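Local coordinates for protein enoyl-CoA hydratase (Mycolicibacterium smegmatis, PDB 7MCM) that probably catalyses the reversible addition of water to the double bond of enoyl-CoA thioesters, giving (3S)-3-hydroxyacyl-CoA in fatty acid metabolism, at residues W19-P24 with V55-A60; D25-I30 with G61-A66; A38-V43 with L102-V107; G121-V126 with F139-V144; L130-E135 with E190-D195. All blocks are in the same frame, centred on the assembly; numbering follows the deposited sequence.

Interaction 1. Residues W19-P24 with V55-A60; sequences WTIDVP and VILTGA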
# COMPACT_ATOMS: atom_id res chain seq x y z
N TRP B 19 -4.54 -3.24 34.10
CA TRP B 19 -3.14 -2.86 34.18
C TRP B 19 -3.09 -1.42 34.67
O TRP B 19 -3.64 -0.53 34.01
CB TRP B 19 -2.45 -2.97 32.82
CG TRP B 19 -2.50 -4.32 32.18
CD1 TRP B 19 -2.99 -5.48 32.71
CD2 TRP B 19 -2.02 -4.66 30.87
NE1 TRP B 19 -2.84 -6.51 31.82
CE2 TRP B 19 -2.25 -6.03 30.68
CE3 TRP B 19 -1.42 -3.92 29.84
CZ2 TRP B 19 -1.89 -6.69 29.50
CZ3 TRP B 19 -1.07 -4.57 28.68
CH2 TRP B 19 -1.32 -5.94 28.51
N THR B 20 -2.46 -1.20 35.82
CA THR B 20 -2.37 0.13 36.41
C THR B 20 -0.92 0.59 36.34
O THR B 20 -0.05 -0.00 36.99
CB THR B 20 -2.89 0.15 37.85
OG1 THR B 20 -4.21 -0.40 37.90
CG2 THR B 20 -2.94 1.57 38.35
N ILE B 21 -0.67 1.64 35.55
CA ILE B 21 0.65 2.25 35.49
C ILE B 21 0.97 2.82 36.86
O ILE B 21 0.18 3.58 37.43
CB ILE B 21 0.68 3.35 34.43
CG1 ILE B 21 0.26 2.80 33.06
CG2 ILE B 21 2.08 4.02 34.38
CD1 ILE B 21 -0.08 3.89 32.05
N ASP B 22 2.14 2.45 37.42
CA ASP B 22 2.46 2.87 38.79
C ASP B 22 3.95 3.26 38.85
O ASP B 22 4.80 2.50 39.33
CB ASP B 22 2.09 1.78 39.80
CG ASP B 22 1.96 2.30 41.24
OD1 ASP B 22 2.26 3.50 41.47
OD2 ASP B 22 1.56 1.52 42.13
N VAL B 23 4.26 4.46 38.38
CA VAL B 23 5.62 5.01 38.47
C VAL B 23 5.52 6.31 39.26
O VAL B 23 5.53 7.40 38.66
CB VAL B 23 6.23 5.21 37.07
CG1 VAL B 23 7.70 5.60 37.16
CG2 VAL B 23 6.09 3.94 36.25
N PRO B 24 5.39 6.24 40.59
CA PRO B 24 5.03 7.44 41.35
C PRO B 24 6.14 8.48 41.44
O PRO B 24 5.83 9.64 41.72
CB PRO B 24 4.71 6.88 42.75
CG PRO B 24 5.54 5.65 42.85
CD PRO B 24 5.54 5.06 41.45
N VAL B 55 -8.44 -6.03 28.40
CA VAL B 55 -7.53 -5.32 29.30
C VAL B 55 -8.06 -3.90 29.47
O VAL B 55 -8.45 -3.26 28.48
CB VAL B 55 -6.08 -5.29 28.77
CG1 VAL B 55 -5.21 -4.25 29.52
CG2 VAL B 55 -5.44 -6.66 28.90
N ILE B 56 -8.14 -3.45 30.72
CA ILE B 56 -8.36 -2.04 31.05
C ILE B 56 -7.02 -1.44 31.47
O ILE B 56 -6.40 -1.91 32.43
CB ILE B 56 -9.38 -1.88 32.18
CG1 ILE B 56 -10.78 -2.38 31.77
CG2 ILE B 56 -9.40 -0.43 32.65
CD1 ILE B 56 -11.77 -2.46 32.94
N LEU B 57 -6.58 -0.40 30.77
CA LEU B 57 -5.32 0.26 31.07
C LEU B 57 -5.59 1.62 31.71
O LEU B 57 -6.33 2.43 31.16
CB LEU B 57 -4.48 0.44 29.80
CG LEU B 57 -3.16 1.21 29.94
CD1 LEU B 57 -2.18 0.45 30.85
CD2 LEU B 57 -2.57 1.45 28.56
N THR B 58 -5.00 1.86 32.88
CA THR B 58 -5.28 3.08 33.62
C THR B 58 -4.04 3.43 34.45
O THR B 58 -3.06 2.69 34.48
CB THR B 58 -6.53 2.89 34.49
OG1 THR B 58 -7.05 4.15 34.90
CG2 THR B 58 -6.23 2.03 35.70
N GLY B 59 -4.08 4.59 35.09
CA GLY B 59 -2.94 5.08 35.87
C GLY B 59 -3.28 5.18 37.35
O GLY B 59 -4.41 5.52 37.71
N ALA B 60 -2.29 4.89 38.20
CA ALA B 60 -2.45 5.07 39.63
C ALA B 60 -2.36 6.55 40.00
O ALA B 60 -1.51 7.29 39.49
CB ALA B 60 -1.39 4.29 40.41
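A beta-alpha-beta crossover of the crotonase fold brings Trp19 beside Leu57: strand 16-21 leads through helix 33-48 to strand 54-59, and the two strands lie next to each other, parallel, in the main sheet. Their short segments run 23° apart. Four backbone bonds join them: Trp19 N gives to Ile56 O, its own carbonyl takes Thr58 N, Ile21 N gives to Thr58 O, and the ladder ends with Ala60 N on Ile21 O at 2.9 Å. Thr20 and Thr58 lie on the face opposite to that of Trp19, Ile21 and Leu57. There the two threonines run side by side, Thr20 OG1 3.9 Å from Thr58 CG2, while Thr58 OG1 turns to Ala112 O on the next strand. On the other face, Leu57 CD1 sits 4.0 Å from both Trp19 CB and Ile21 CG1. The indole, backed by Ala42 and Val43 of the crossover helix, bonds through NE1 to Gln17. Val55 crosses it at about a right angle. With its CG1 anti to the backbone N (chi1 165°), Val55 sets that methyl over the indole in a CH-pi contact, CG1 3.6 Å from the centroid of the five-membered ring of Trp19 and 16° off the normal.

Interaction 2. Residues D25-I30 with G61-A66; sequences DAANAI and GRFFSA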
# COMPACT_ATOMS: atom_id res chain seq x y z
N ASP B 25 7.40 8.11 41.25
CA ASP B 25 8.47 9.10 41.29
C ASP B 25 8.65 9.84 39.97
O ASP B 25 9.51 10.72 39.89
CB ASP B 25 9.78 8.43 41.75
CG ASP B 25 10.17 7.24 40.88
OD1 ASP B 25 9.28 6.59 40.30
OD2 ASP B 25 11.39 6.94 40.81
N ALA B 26 7.85 9.52 38.95
CA ALA B 26 7.92 10.18 37.65
C ALA B 26 6.54 10.34 37.02
O ALA B 26 6.41 10.36 35.80
CB ALA B 26 8.85 9.42 36.70
N ALA B 27 5.49 10.48 37.85
CA ALA B 27 4.15 10.80 37.38
C ALA B 27 3.68 9.84 36.29
O ALA B 27 3.16 10.24 35.25
CB ALA B 27 4.08 12.25 36.89
N ASN B 28 3.92 8.55 36.53
CA ASN B 28 3.45 7.45 35.68
C ASN B 28 4.04 7.52 34.28
O ASN B 28 3.40 7.09 33.31
CB ASN B 28 1.92 7.40 35.63
CG ASN B 28 1.32 6.97 36.95
OD1 ASN B 28 2.04 6.48 37.84
ND2 ASN B 28 0.01 7.16 37.10
N ALA B 29 5.25 8.06 34.16
CA ALA B 29 5.96 8.03 32.89
C ALA B 29 6.15 6.59 32.43
O ALA B 29 6.39 5.69 33.25
CB ALA B 29 7.32 8.73 33.02
N ILE B 30 6.07 6.37 31.11
CA ILE B 30 6.18 5.04 30.54
C ILE B 30 7.47 4.87 29.76
O ILE B 30 7.66 3.84 29.10
CB ILE B 30 4.96 4.70 29.66
CG1 ILE B 30 4.86 5.69 28.48
CG2 ILE B 30 3.69 4.68 30.49
CD1 ILE B 30 3.97 5.22 27.34
N GLY B 61 -3.24 6.99 40.89
CA GLY B 61 -3.15 8.34 41.40
C GLY B 61 -3.77 9.37 40.46
O GLY B 61 -4.75 9.10 39.76
N ARG B 62 -3.15 10.55 40.43
CA ARG B 62 -3.69 11.71 39.74
C ARG B 62 -3.45 11.69 38.24
O ARG B 62 -4.18 12.35 37.50
CB ARG B 62 -3.05 12.97 40.32
CG ARG B 62 -3.90 14.21 40.29
CD ARG B 62 -3.03 15.42 40.57
NE ARG B 62 -1.75 15.03 41.15
CZ ARG B 62 -0.70 15.83 41.26
NH1 ARG B 62 -0.74 17.09 40.84
NH2 ARG B 62 0.43 15.36 41.81
N PHE B 63 -2.43 10.96 37.77
CA PHE B 63 -2.02 10.97 36.38
C PHE B 63 -2.44 9.67 35.71
O PHE B 63 -2.49 8.62 36.35
CB PHE B 63 -0.49 11.09 36.25
CG PHE B 63 0.07 12.41 36.71
CD1 PHE B 63 0.38 12.61 38.04
CD2 PHE B 63 0.33 13.43 35.80
CE1 PHE B 63 0.91 13.81 38.47
CE2 PHE B 63 0.87 14.64 36.23
CZ PHE B 63 1.16 14.82 37.56
N PHE B 64 -2.78 9.76 34.42
CA PHE B 64 -2.76 8.56 33.59
C PHE B 64 -1.31 8.22 33.25
O PHE B 64 -0.78 7.18 33.66
CB PHE B 64 -3.61 8.76 32.32
CG PHE B 64 -3.56 7.60 31.36
CD1 PHE B 64 -4.30 6.44 31.60
CD2 PHE B 64 -2.80 7.68 30.19
CE1 PHE B 64 -4.26 5.37 30.71
CE2 PHE B 64 -2.77 6.61 29.29
CZ PHE B 64 -3.50 5.46 29.55
N SER B 65 -0.64 9.13 32.53
CA SER B 65 0.80 9.05 32.31
C SER B 65 1.30 10.42 31.88
O SER B 65 0.84 10.95 30.86
CB SER B 65 1.14 8.00 31.26
OG SER B 65 2.50 8.07 30.90
N ALA B 66 2.24 11.00 32.65
CA ALA B 66 2.92 12.23 32.24
C ALA B 66 3.89 12.00 31.13
O ALA B 66 4.61 12.97 30.84
CB ALA B 66 3.67 12.86 33.42
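Asn28 O accepts the hydroxyl of Ser65, OG to O 2.8 Å, with the donor tilted 35° from the carbonyl plane. Ser65 OG stands anti to its backbone N (chi1 171°), a setting that carries the hydroxyl across to the 25-30 loop; the same oxygen also takes the amide N-H of Gly67, so it both donates to Asn28 O and accepts from Gly67 N. One residue earlier, Ala27 O receives Ala66 N at 2.9 Å in a nearly straight bond. The third link uses the Asn28 side chain: ND2 reaches Phe63 O at 3.0 Å in a bent bond, with the acceptor close to the amide plane but the nitrogen well above the carbonyl plane of Phe63. Asn28 ND2 also bonds Ala60 O, and OD1 takes Val23 N, so both ends of the amide are tied down and its rotation is fixed by three backbone groups.

Apolar contact fills in beside these bonds. Ala27 CB rests over the centre of the Phe63 ring, 3.7 Å from its centroid and only 5° off the normal, a CH-pi contact, and it meets Ala66 CB at 3.5 Å. Ala26 to Ala29 form a type I' beta turn, closed by Ala29 N on Ala26 O, which places Ala27 and Asn28 at its corners. Two loops that follow neighbouring parallel strands, 16-21 and 54-59, are thus laced together at the carboxy-terminal edge of the main sheet in the crotonase fold.

Interaction 3. Residues A38-V43 with L102-V107; sequences AFDAAV and LQRCEV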
# COMPACT_ATOMS: atom_id res chain seq x y z
N ALA B 38 7.96 -4.44 31.71
CA ALA B 38 6.73 -4.96 32.31
C ALA B 38 5.57 -4.94 31.31
O ALA B 38 4.72 -5.84 31.31
CB ALA B 38 6.37 -4.14 33.55
N PHE B 39 5.51 -3.91 30.47
CA PHE B 39 4.46 -3.82 29.47
C PHE B 39 4.61 -4.93 28.44
O PHE B 39 3.64 -5.60 28.09
CB PHE B 39 4.48 -2.43 28.83
CG PHE B 39 3.23 -2.09 28.05
CD1 PHE B 39 2.09 -1.64 28.70
CD2 PHE B 39 3.21 -2.22 26.68
CE1 PHE B 39 0.94 -1.33 27.99
CE2 PHE B 39 2.06 -1.92 25.95
CZ PHE B 39 0.93 -1.47 26.61
N ASP B 40 5.84 -5.16 27.97
CA ASP B 40 6.12 -6.32 27.13
C ASP B 40 5.61 -7.60 27.78
O ASP B 40 4.88 -8.38 27.16
CB ASP B 40 7.62 -6.44 26.85
CG ASP B 40 8.04 -5.76 25.57
OD1 ASP B 40 7.20 -5.61 24.65
OD2 ASP B 40 9.21 -5.36 25.48
N ALA B 41 5.99 -7.83 29.04
CA ALA B 41 5.62 -9.08 29.72
C ALA B 41 4.11 -9.20 29.87
O ALA B 41 3.54 -10.28 29.68
CB ALA B 41 6.30 -9.16 31.09
N ALA B 42 3.43 -8.09 30.21
CA ALA B 42 1.98 -8.13 30.40
C ALA B 42 1.26 -8.49 29.11
O ALA B 42 0.31 -9.28 29.12
CB ALA B 42 1.48 -6.79 30.94
N VAL B 43 1.68 -7.91 27.99
CA VAL B 43 1.09 -8.25 26.70
C VAL B 43 1.30 -9.73 26.39
O VAL B 43 0.37 -10.44 26.01
CB VAL B 43 1.65 -7.35 25.58
CG1 VAL B 43 1.26 -7.91 24.20
CG2 VAL B 43 1.10 -5.95 25.73
N LEU B 102 1.61 -3.25 21.83
CA LEU B 102 0.17 -3.14 21.63
C LEU B 102 -0.23 -3.70 20.28
O LEU B 102 -1.33 -4.24 20.13
CB LEU B 102 -0.26 -1.68 21.77
CG LEU B 102 -0.67 -1.31 23.19
CD1 LEU B 102 -1.08 0.14 23.22
CD2 LEU B 102 -1.80 -2.22 23.68
N GLN B 103 0.67 -3.61 19.29
CA GLN B 103 0.41 -4.16 17.97
C GLN B 103 0.31 -5.67 18.00
O GLN B 103 -0.39 -6.25 17.16
CB GLN B 103 1.52 -3.76 16.99
CG GLN B 103 1.39 -2.38 16.37
CD GLN B 103 0.10 -2.23 15.57
OE1 GLN B 103 -0.84 -1.55 15.98
NE2 GLN B 103 0.07 -2.87 14.40
N ARG B 104 1.03 -6.33 18.89
CA ARG B 104 0.94 -7.78 18.98
C ARG B 104 -0.01 -8.23 20.08
O ARG B 104 -0.22 -9.44 20.25
CB ARG B 104 2.33 -8.39 19.16
CG ARG B 104 2.91 -8.24 20.54
CD ARG B 104 4.21 -9.04 20.73
NE ARG B 104 4.71 -8.86 22.09
CZ ARG B 104 5.51 -7.86 22.46
NH1 ARG B 104 5.95 -6.97 21.59
NH2 ARG B 104 5.87 -7.76 23.74
N CYS B 105 -0.63 -7.29 20.81
CA CYS B 105 -1.62 -7.65 21.83
C CYS B 105 -2.91 -8.12 21.18
O CYS B 105 -3.58 -7.35 20.48
CB CYS B 105 -1.90 -6.47 22.75
SG CYS B 105 -2.95 -6.90 24.16
N GLU B 106 -3.28 -9.38 21.46
CA GLU B 106 -4.45 -9.99 20.83
C GLU B 106 -5.76 -9.62 21.51
O GLU B 106 -6.82 -9.88 20.94
CB GLU B 106 -4.32 -11.51 20.83
CG GLU B 106 -3.04 -12.00 20.23
CD GLU B 106 -2.95 -13.51 20.30
OE1 GLU B 106 -3.97 -14.15 20.65
OE2 GLU B 106 -1.86 -14.04 20.01
N VAL B 107 -5.72 -9.07 22.72
CA VAL B 107 -6.97 -8.77 23.40
C VAL B 107 -7.25 -7.28 23.27
O VAL B 107 -6.31 -6.47 23.20
CB VAL B 107 -6.95 -9.24 24.87
CG1 VAL B 107 -6.35 -10.64 24.99
CG2 VAL B 107 -6.23 -8.27 25.74
O HOH W 1 7.52 -4.61 22.21
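The Phe39 ring meets Leu102 at its edge, with Leu102 CG near the ring plane and 3.8 Å from CZ of Phe39. The Arg104 guanidinium is likewise approached at its edge, where Asp40 and a water gather close to its plane. Helix 33-48, the crossover helix of a beta-alpha-beta unit in the crotonase fold, here packs against the end of helix 97-104. Phe39 and Leu102 cross at about a right angle, and Leu124 and Met127 of helix 120-127 lie against Leu102 as well. Val43 puts CG1 anti to its backbone N (chi1 168°), aiming it at Cys105: this methyl lies 3.7 Å from Cys105 CA and 4.0 Å from Arg104 CG.

The salt bridge closes the outer side. Arg104 runs extended from CG to NE, and its NH2 donates to Asp40 OD1 at 2.7 Å. That bond is nearly straight at the hydrogen, yet the nitrogen stands 45° above the carboxylate plane, the two flat groups being 38° apart. Asp40 OD2 pairs with Arg97, and Arg104 NE with Asp44, so each charge has a second partner. A water bridges the pair, giving to Asp40 OD1 at 2.7 Å and taking from Arg104 NH1 at 2.9 Å.

Interaction 4. Residues G121-V126 with F139-V144; sequences GCDLAV and FAESFV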
# COMPACT_ATOMS: atom_id res chain seq x y z
N GLY B 121 2.45 9.50 27.15
CA GLY B 121 1.21 9.05 27.77
C GLY B 121 -0.01 9.34 26.93
O GLY B 121 -0.94 8.54 26.86
N CYS B 122 -0.02 10.50 26.25
CA CYS B 122 -1.08 10.79 25.30
C CYS B 122 -1.11 9.74 24.19
O CYS B 122 -2.16 9.17 23.88
CB CYS B 122 -0.90 12.20 24.73
SG CYS B 122 -2.17 12.67 23.50
N ASP B 123 0.07 9.43 23.63
CA ASP B 123 0.14 8.49 22.52
C ASP B 123 -0.27 7.09 22.94
O ASP B 123 -0.93 6.37 22.18
CB ASP B 123 1.55 8.48 21.95
CG ASP B 123 1.95 9.83 21.38
OD1 ASP B 123 1.10 10.71 21.34
OD2 ASP B 123 3.12 10.02 21.00
N LEU B 124 0.11 6.67 24.15
CA LEU B 124 -0.30 5.37 24.67
C LEU B 124 -1.83 5.24 24.69
O LEU B 124 -2.38 4.25 24.22
CB LEU B 124 0.28 5.15 26.06
CG LEU B 124 -0.16 3.87 26.80
CD1 LEU B 124 0.26 2.64 26.05
CD2 LEU B 124 0.41 3.86 28.21
N ALA B 125 -2.52 6.25 25.25
CA ALA B 125 -3.98 6.18 25.27
C ALA B 125 -4.55 6.05 23.87
O ALA B 125 -5.45 5.24 23.61
CB ALA B 125 -4.55 7.42 25.95
N VAL B 126 -3.98 6.81 22.93
CA VAL B 126 -4.44 6.81 21.55
C VAL B 126 -4.14 5.49 20.84
O VAL B 126 -4.81 5.14 19.87
CB VAL B 126 -3.78 8.03 20.87
CG1 VAL B 126 -4.13 8.09 19.46
CG2 VAL B 126 -4.23 9.32 21.57
N PHE B 139 -5.43 15.70 27.52
CA PHE B 139 -4.48 15.14 26.58
C PHE B 139 -3.60 16.25 26.03
O PHE B 139 -4.05 17.38 25.83
CB PHE B 139 -5.19 14.42 25.42
CG PHE B 139 -6.12 13.32 25.87
CD1 PHE B 139 -7.37 13.62 26.38
CD2 PHE B 139 -5.73 11.99 25.78
CE1 PHE B 139 -8.23 12.61 26.80
CE2 PHE B 139 -6.58 10.98 26.19
CZ PHE B 139 -7.84 11.29 26.70
N ALA B 140 -2.33 15.93 25.81
CA ALA B 140 -1.42 16.90 25.21
C ALA B 140 -0.38 16.14 24.41
O ALA B 140 0.39 15.35 24.97
CB ALA B 140 -0.76 17.80 26.25
N GLU B 141 -0.38 16.37 23.10
CA GLU B 141 0.69 15.96 22.20
C GLU B 141 1.79 17.02 22.30
O GLU B 141 2.01 17.82 21.40
CB GLU B 141 0.14 15.83 20.78
CG GLU B 141 1.01 15.06 19.80
CD GLU B 141 0.96 13.55 20.05
OE1 GLU B 141 1.23 13.14 21.18
OE2 GLU B 141 0.68 12.79 19.10
N SER B 142 2.47 17.02 23.45
CA SER B 142 3.26 18.17 23.89
C SER B 142 4.63 18.27 23.23
O SER B 142 5.31 19.28 23.43
CB SER B 142 3.45 18.12 25.40
OG SER B 142 4.09 16.91 25.77
N PHE B 143 5.03 17.28 22.43
CA PHE B 143 6.41 17.16 21.98
C PHE B 143 6.93 18.44 21.32
O PHE B 143 8.04 18.90 21.61
CB PHE B 143 6.52 15.99 20.99
CG PHE B 143 6.18 14.67 21.59
CD1 PHE B 143 7.15 13.91 22.23
CD2 PHE B 143 4.87 14.18 21.53
CE1 PHE B 143 6.82 12.67 22.79
CE2 PHE B 143 4.54 12.95 22.08
CZ PHE B 143 5.51 12.20 22.70
N VAL B 144 6.12 19.02 20.43
CA VAL B 144 6.57 20.17 19.63
C VAL B 144 6.96 21.35 20.51
O VAL B 144 7.82 22.16 20.13
CB VAL B 144 5.47 20.55 18.62
CG1 VAL B 144 4.26 21.16 19.35
CG2 VAL B 144 6.01 21.50 17.57
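What is probably the active-site region brings Asp123 of helix 120-127 against Glu141, just past strand 138-140: Asp123 follows the Gly-Cys pair of this helix, where related hydratases carry a catalytic acid. Asp123 OD1 and Glu141 OE1 are 2.4 Å apart, a very short approach. The carboxylates stand perpendicular, 90° between their planes. Glu141 gets there by a bend at chi2 (75°), which folds its chain back toward the helix from the centre of an inverse gamma turn. Asp152 brings a further acidic group near Asp123 OD2. Asp123 OD2 also approaches Phe143 CE2 at 3.4 Å, with the carboxylate and the ring tilted 29° from each other.

Here the small three-stranded sheet of the crotonase fold, to which strand 138-140 belongs, packs on helix 120-127. Cys122 points at it: CB lies 3.4 Å from Ala140 O, and SG is 4.0 Å from Phe139 CB. The Phe139 ring takes both neighbours at its edge, Cys122 SG and Ala125 CB, the latter 4.1 Å from CE2 of Phe139. Leu187 and Val188 also touch that ring, while Leu158 of helix 154-162 lies against Glu141.

Interaction 5. Residues L130-E135 with E190-D195; sequences LRIAAE and EVLSDD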
# COMPACT_ATOMS: atom_id res chain seq x y z
N LEU B 130 -10.10 1.57 22.60
CA LEU B 130 -11.21 2.40 23.05
C LEU B 130 -10.68 3.30 24.14
O LEU B 130 -9.85 2.86 24.93
CB LEU B 130 -12.37 1.56 23.61
CG LEU B 130 -13.12 0.65 22.65
CD1 LEU B 130 -14.16 -0.16 23.37
CD2 LEU B 130 -13.78 1.55 21.65
N ARG B 131 -11.17 4.54 24.19
CA ARG B 131 -10.82 5.46 25.27
C ARG B 131 -12.07 5.98 25.94
O ARG B 131 -13.04 6.34 25.27
CB ARG B 131 -10.01 6.65 24.76
CG ARG B 131 -8.55 6.37 24.51
CD ARG B 131 -8.04 7.29 23.39
NE ARG B 131 -8.74 7.05 22.14
CZ ARG B 131 -8.51 5.99 21.38
NH1 ARG B 131 -7.62 5.07 21.73
NH2 ARG B 131 -9.17 5.85 20.24
N ILE B 132 -12.04 6.00 27.27
CA ILE B 132 -12.98 6.77 28.08
C ILE B 132 -12.15 7.56 29.08
O ILE B 132 -11.01 7.20 29.39
CB ILE B 132 -14.02 5.88 28.79
CG1 ILE B 132 -13.34 4.97 29.79
CG2 ILE B 132 -14.78 5.02 27.80
CD1 ILE B 132 -14.32 4.11 30.58
N ALA B 133 -12.73 8.65 29.60
CA ALA B 133 -11.95 9.59 30.40
C ALA B 133 -12.73 10.08 31.60
O ALA B 133 -13.96 10.19 31.57
CB ALA B 133 -11.50 10.81 29.57
N ALA B 134 -11.99 10.38 32.67
CA ALA B 134 -12.49 11.13 33.81
C ALA B 134 -12.60 12.61 33.46
O ALA B 134 -11.88 13.11 32.59
CB ALA B 134 -11.57 10.98 35.03
N GLU B 135 -13.49 13.31 34.17
CA GLU B 135 -13.66 14.74 33.93
C GLU B 135 -12.38 15.53 34.17
O GLU B 135 -12.21 16.61 33.59
CB GLU B 135 -14.79 15.30 34.81
CG GLU B 135 -16.18 14.79 34.41
CD GLU B 135 -17.31 15.36 35.25
OE1 GLU B 135 -17.03 15.99 36.29
OE2 GLU B 135 -18.48 15.17 34.86
N GLU B 190 -16.62 8.45 26.11
CA GLU B 190 -17.46 8.97 27.17
C GLU B 190 -16.58 9.60 28.24
O GLU B 190 -15.40 9.27 28.39
CB GLU B 190 -18.39 7.90 27.77
CG GLU B 190 -17.71 6.64 28.24
CD GLU B 190 -18.68 5.56 28.73
OE1 GLU B 190 -19.79 5.91 29.20
OE2 GLU B 190 -18.33 4.36 28.66
N VAL B 191 -17.17 10.57 28.94
CA VAL B 191 -16.51 11.29 30.02
C VAL B 191 -17.30 11.02 31.29
O VAL B 191 -18.52 11.22 31.31
CB VAL B 191 -16.41 12.80 29.73
CG1 VAL B 191 -15.88 13.55 30.95
CG2 VAL B 191 -15.54 13.05 28.52
N LEU B 192 -16.62 10.56 32.33
CA LEU B 192 -17.26 10.18 33.58
C LEU B 192 -16.66 10.99 34.72
O LEU B 192 -15.53 11.48 34.63
CB LEU B 192 -17.09 8.68 33.82
CG LEU B 192 -17.64 8.02 32.55
CD1 LEU B 192 -16.62 7.17 31.83
CD2 LEU B 192 -18.92 7.29 32.82
N SER B 193 -17.44 11.13 35.79
CA SER B 193 -16.87 11.69 37.00
C SER B 193 -15.70 10.81 37.46
O SER B 193 -15.62 9.63 37.12
CB SER B 193 -17.92 11.80 38.11
OG SER B 193 -18.20 10.53 38.67
N ASP B 194 -14.79 11.41 38.23
CA ASP B 194 -13.59 10.69 38.64
C ASP B 194 -13.95 9.37 39.34
O ASP B 194 -13.29 8.35 39.11
CB ASP B 194 -12.75 11.61 39.54
CG ASP B 194 -12.11 12.78 38.76
OD1 ASP B 194 -12.52 13.03 37.61
OD2 ASP B 194 -11.22 13.45 39.30
N ASP B 195 -15.03 9.36 40.12
CA ASP B 195 -15.47 8.17 40.83
C ASP B 195 -16.13 7.13 39.93
O ASP B 195 -16.18 5.95 40.31
CB ASP B 195 -16.47 8.54 41.94
CG ASP B 195 -15.87 9.43 42.99
OD1 ASP B 195 -14.62 9.48 43.08
OD2 ASP B 195 -16.64 10.08 43.73
O HOH W 2 -19.36 14.24 32.33
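This is a parallel strand pairing at the margin of the main sheet, where Ala133 and Ala134 of strand 130-134 stand beside Val191 and Leu192 of the short strand 191-192, the outermost of the sheet within this chain. Ala133 is held through both its N-H and its carbonyl: its N gives to Glu190 O at 3.0 Å and its O takes Leu192 N at 2.8 Å. A third bond, from Glu135 N to Leu192 O, is weak, bent to 128° at the hydrogen. Close CA-H...O contacts run beside these bonds, as from Ala134 CA to Leu192 O.

Ile132 and Glu190 lie side by side, pointing the same way. In one of its two conformers, Glu190 has CG between its backbone N and carbonyl carbon (chi1 53°), which lays the aliphatic part of the side chain along Ile132, CG to CG2 3.4 Å. Further along, Ile132 CD1 meets Leu192 CD1 at 4.0 Å. Helix 197-209 covers this face of the crotonase-fold sheet, with Leu197 and Ala201 against Ile132 and Ala200 against Leu192. On the other face, Val191 packs on Ala179 and Leu183 of helix 179-185.

At the end of the pairing, Asp194 OD1 comes to 3.4 Å from Ala134 CB, and its OD2 bonds the Ser136 hydroxyl. Glu135 also has two conformers; in one of them its CG touches Val191 CG1 at 3.7 Å, the side chains crossing at about a right angle, and a water donates to its OE2 and, at a longer 3.3 Å, to Val191 O.

In the fold
Interactions 1 and 5 belong to one sheet, their centres 15 Å apart, with strand 109-113 between strands 54-59 and 130-134. Interaction 2 continues interaction 1 beyond the strand ends, with Asn28 N 2.9 Å from Val23 O. Interaction 3 covers a face of interaction 1, where Trp19 CZ2 comes to 3.4 Å from Ala42 O. Leu124, on the helix of interaction 4, touches Leu57, Ile30 and Leu102, and so meets interactions 1, 2 and 3. Arg131 joins interaction 5 to that helix, its NH1 2.9 Å from Ala125 O. The Ala66 loop of interaction 2 and the start of helix 120-127 probably form the oxyanion hole, as in other crotonases; interactions 2 and 4 are centred 13 Å apart.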